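Local coordinates for protein type I modular polyketide synthase (Streptomyces albus subsp. albus, PDB 6IYT) that probably loads an extender unit, likely ethylmalonyl from its coenzyme A thioester, as an acyltransferase domain of the salinomycin polyketide synthase, at residues A[376-384]-A[404-415]. Residues are numbered along the deposited sequence; the frame is centred on the assembly and turned at random.
Sequences FEPVVRALI and ISETSDDVGVEV
The CA atoms of Glu-377 and Thr-407 come within 6.7 Å where two helical segments, 376-384 and 404-411, approach to 9.7 Å between axes at a crossing angle of -58°. Thr-407 is central to the packing: its CG2 lies 3.7 Å from Arg-381 CG and also meets Val-380 CG1, while its OG1 bonds back to the carbonyl of Gly-403. With CG anti to the carbonyl carbon (chi1 -66°) and the chain extended to NE, Arg-381 runs past that methyl to a three-residue salt-bridge network. Its NH1 donates to Asp-410 OD2 at 2.6 Å and, nearly straight, to Glu-377 OE2 at 2.8 Å; both acceptors lie close to the guanidinium plane, whereas the Asp-410 carboxylate stands 84° to it. Helix 401-411 is the crossover of a beta-alpha-beta unit, joining the adjacent parallel strands 388-393 and 416-418; Ile-384 and Ile-404 both touch Phe-391 of the former. A Schellman motif ends helix 401-411: Gly-412 has positive phi, and Val-413 N bonds to Ser-408 O at 3.1 Å. The returning chain meets Ile-384, whose CG2 lies 3.8 Å from Val-413 CB and whose CD1 reaches Ser-408. At the other end, Ile-404 CG1 abuts the Phe-376 ring edge, 3.8 Å from CE2.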
loop_
_atom_site.group_PDB
_atom_site.type_symbol
_atom_site.label_atom_id
_atom_site.label_comp_id
_atom_site.label_asym_id
_atom_site.label_seq_id
_atom_site.Cartn_x
_atom_site.Cartn_y
_atom_site.Cartn_z
ATOM N N PHE A 376 -10.247 -9.576 -6.811
ATOM C CA PHE A 376 -9.313 -9.419 -5.690
ATOM C C PHE A 376 -9.762 -10.283 -4.469
ATOM O O PHE A 376 -8.959 -11.041 -3.920
ATOM C CB PHE A 376 -9.180 -7.928 -5.316
ATOM C CG PHE A 376 -8.259 -7.666 -4.157
ATOM C CD1 PHE A 376 -6.879 -7.734 -4.321
ATOM C CD2 PHE A 376 -8.761 -7.399 -2.912
ATOM C CE1 PHE A 376 -6.029 -7.462 -3.252
ATOM C CE2 PHE A 376 -7.923 -7.133 -1.837
ATOM C CZ PHE A 376 -6.551 -7.167 -2.016
ATOM N N GLU A 377 -11.062 -10.239 -4.142
ATOM C CA GLU A 377 -11.618 -11.028 -3.037
ATOM C C GLU A 377 -11.305 -12.546 -3.108
ATOM O O GLU A 377 -10.794 -13.096 -2.155
ATOM C CB GLU A 377 -13.132 -10.791 -2.906
ATOM C CG GLU A 377 -13.799 -11.697 -1.888
ATOM C CD GLU A 377 -15.322 -11.578 -1.926
ATOM O OE1 GLU A 377 -15.840 -10.928 -2.849
ATOM O OE2 GLU A 377 -15.991 -12.119 -1.029
ATOM N N PRO A 378 -11.464 -13.181 -4.294
ATOM C CA PRO A 378 -11.119 -14.609 -4.377
ATOM C C PRO A 378 -9.607 -14.878 -4.212
ATOM O O PRO A 378 -9.202 -15.916 -3.689
ATOM C CB PRO A 378 -11.586 -15.019 -5.771
ATOM C CG PRO A 378 -12.430 -13.907 -6.286
ATOM C CD PRO A 378 -12.171 -12.688 -5.493
ATOM N N VAL A 379 -8.791 -13.939 -4.625
ATOM C CA VAL A 379 -7.367 -14.086 -4.463
ATOM C C VAL A 379 -6.959 -13.906 -2.986
ATOM O O VAL A 379 -6.134 -14.656 -2.479
ATOM C CB VAL A 379 -6.609 -13.107 -5.379
ATOM C CG1 VAL A 379 -5.130 -13.099 -5.035
ATOM C CG2 VAL A 379 -6.828 -13.499 -6.839
ATOM N N VAL A 380 -7.614 -13.003 -2.268
ATOM C CA VAL A 380 -7.385 -12.892 -0.839
ATOM C C VAL A 380 -7.713 -14.235 -0.143
ATOM O O VAL A 380 -6.973 -14.691 0.711
ATOM C CB VAL A 380 -8.225 -11.777 -0.219
ATOM C CG1 VAL A 380 -8.077 -11.764 1.299
ATOM C CG2 VAL A 380 -7.801 -10.446 -0.791
ATOM N N ARG A 381 -8.855 -14.813 -0.487
ATOM C CA ARG A 381 -9.223 -16.129 0.043
ATOM C C ARG A 381 -8.126 -17.169 -0.240
ATOM O O ARG A 381 -7.731 -17.931 0.635
ATOM C CB ARG A 381 -10.545 -16.587 -0.562
ATOM C CG ARG A 381 -11.728 -15.756 -0.177
ATOM C CD ARG A 381 -13.010 -16.295 -0.782
ATOM N NE ARG A 381 -14.080 -15.346 -0.585
ATOM C CZ ARG A 381 -14.839 -15.301 0.505
ATOM N NH1 ARG A 381 -15.706 -14.309 0.674
ATOM N NH2 ARG A 381 -14.742 -16.260 1.426
ATOM N N ALA A 382 -7.625 -17.179 -1.460
ATOM C CA ALA A 382 -6.663 -18.144 -1.850
ATOM C C ALA A 382 -5.339 -17.921 -1.102
ATOM O O ALA A 382 -4.676 -18.888 -0.670
ATOM C CB ALA A 382 -6.465 -18.087 -3.340
ATOM N N LEU A 383 -4.962 -16.639 -0.923
ATOM C CA LEU A 383 -3.777 -16.299 -0.144
ATOM C C LEU A 383 -3.898 -16.804 1.302
ATOM O O LEU A 383 -2.983 -17.405 1.824
ATOM C CB LEU A 383 -3.526 -14.779 -0.178
ATOM C CG LEU A 383 -2.984 -14.279 -1.510
ATOM C CD1 LEU A 383 -3.199 -12.785 -1.646
ATOM C CD2 LEU A 383 -1.507 -14.602 -1.637
ATOM N N ILE A 384 -5.037 -16.562 1.930
ATOM C CA ILE A 384 -5.237 -16.999 3.285
ATOM C C ILE A 384 -5.132 -18.529 3.366
ATOM O O ILE A 384 -4.459 -19.089 4.250
ATOM C CB ILE A 384 -6.585 -16.537 3.809
ATOM C CG1 ILE A 384 -6.563 -15.014 3.990
ATOM C CG2 ILE A 384 -6.884 -17.206 5.148
ATOM C CD1 ILE A 384 -7.884 -14.423 4.339
ATOM N N ILE A 404 -9.643 -6.706 2.701
ATOM C CA ILE A 404 -8.908 -7.851 3.143
ATOM C C ILE A 404 -9.442 -8.345 4.495
ATOM O O ILE A 404 -9.678 -9.528 4.671
ATOM C CB ILE A 404 -7.394 -7.551 3.245
ATOM C CG1 ILE A 404 -6.835 -7.297 1.837
ATOM C CG2 ILE A 404 -6.657 -8.704 3.898
ATOM C CD1 ILE A 404 -5.491 -6.600 1.835
ATOM N N SER A 405 -9.595 -7.433 5.462
ATOM C CA SER A 405 -10.135 -7.812 6.794
ATOM C C SER A 405 -11.544 -8.394 6.679
ATOM O O SER A 405 -11.845 -9.443 7.271
ATOM C CB SER A 405 -10.165 -6.600 7.726
ATOM O OG SER A 405 -8.883 -6.049 7.817
ATOM N N GLU A 406 -12.388 -7.731 5.903
ATOM C CA GLU A 406 -13.799 -8.209 5.680
ATOM C C GLU A 406 -13.834 -9.633 5.089
ATOM O O GLU A 406 -14.642 -10.500 5.496
ATOM C CB GLU A 406 -14.504 -7.252 4.725
ATOM C CG GLU A 406 -15.551 -6.360 5.362
ATOM C CD GLU A 406 -16.569 -5.847 4.340
ATOM O OE1 GLU A 406 -16.538 -6.310 3.161
ATOM O OE2 GLU A 406 -17.376 -4.966 4.701
ATOM N N THR A 407 -12.974 -9.880 4.110
ATOM C CA THR A 407 -12.841 -11.216 3.532
ATOM C C THR A 407 -12.320 -12.224 4.554
ATOM O O THR A 407 -12.838 -13.336 4.660
ATOM C CB THR A 407 -11.896 -11.191 2.316
ATOM O OG1 THR A 407 -12.392 -10.272 1.329
ATOM C CG2 THR A 407 -11.740 -12.567 1.711
ATOM N N SER A 408 -11.274 -11.856 5.302
ATOM C CA SER A 408 -10.736 -12.760 6.330
ATOM C C SER A 408 -11.825 -13.123 7.378
ATOM O O SER A 408 -11.915 -14.262 7.801
ATOM C CB SER A 408 -9.524 -12.160 7.019
ATOM O OG SER A 408 -9.901 -11.204 7.977
ATOM N N ASP A 409 -12.678 -12.167 7.709
ATOM C CA ASP A 409 -13.795 -12.419 8.647
ATOM C C ASP A 409 -14.792 -13.433 8.068
ATOM O O ASP A 409 -15.257 -14.330 8.766
ATOM C CB ASP A 409 -14.514 -11.115 8.979
ATOM C CG ASP A 409 -13.700 -10.216 9.866
ATOM O OD1 ASP A 409 -12.659 -10.674 10.410
ATOM O OD2 ASP A 409 -14.045 -9.019 9.954
ATOM N N ASP A 410 -15.022 -13.347 6.778
ATOM C CA ASP A 410 -15.920 -14.264 6.085
ATOM C C ASP A 410 -15.332 -15.681 6.023
ATOM O O ASP A 410 -16.041 -16.658 6.225
ATOM C CB ASP A 410 -16.200 -13.723 4.677
ATOM C CG ASP A 410 -17.328 -14.453 3.969
ATOM O OD1 ASP A 410 -18.469 -14.432 4.484
ATOM O OD2 ASP A 410 -17.124 -14.857 2.798
ATOM N N VAL A 411 -14.006 -15.784 5.955
ATOM C CA VAL A 411 -13.359 -17.082 5.947
ATOM C C VAL A 411 -13.121 -17.620 7.370
ATOM O O VAL A 411 -12.844 -18.805 7.547
ATOM C CB VAL A 411 -12.013 -17.026 5.185
ATOM C CG1 VAL A 411 -11.256 -18.317 5.370
ATOM C CG2 VAL A 411 -12.266 -16.754 3.712
ATOM N N GLY A 412 -13.094 -16.715 8.348
ATOM C CA GLY A 412 -12.939 -17.089 9.752
ATOM C C GLY A 412 -11.490 -17.246 10.183
ATOM O O GLY A 412 -11.182 -18.047 11.069
ATOM N N VAL A 413 -10.588 -16.500 9.530
ATOM C CA VAL A 413 -9.146 -16.553 9.844
ATOM C C VAL A 413 -8.665 -15.129 10.116
ATOM O O VAL A 413 -8.997 -14.219 9.385
ATOM C CB VAL A 413 -8.320 -17.133 8.655
ATOM C CG1 VAL A 413 -6.831 -17.079 8.947
ATOM C CG2 VAL A 413 -8.743 -18.558 8.343
ATOM N N GLU A 414 -7.994 -14.934 11.229
ATOM C CA GLU A 414 -7.426 -13.622 11.572
ATOM C C GLU A 414 -6.206 -13.353 10.730
ATOM O O GLU A 414 -5.300 -14.183 10.677
ATOM C CB GLU A 414 -7.007 -13.597 13.030
ATOM C CG GLU A 414 -8.004 -12.917 13.951
ATOM C CD GLU A 414 -7.321 -12.113 15.040
ATOM O OE1 GLU A 414 -6.081 -12.247 15.196
ATOM O OE2 GLU A 414 -8.015 -11.324 15.716
ATOM N N VAL A 415 -6.147 -12.173 10.110
ATOM C CA VAL A 415 -4.929 -11.738 9.403
ATOM C C VAL A 415 -4.586 -10.291 9.777
ATOM O O VAL A 415 -5.405 -9.599 10.377
ATOM C CB VAL A 415 -5.105 -11.810 7.866
ATOM C CG1 VAL A 415 -5.571 -13.190 7.444
ATOM C CG2 VAL A 415 -6.095 -10.751 7.381
#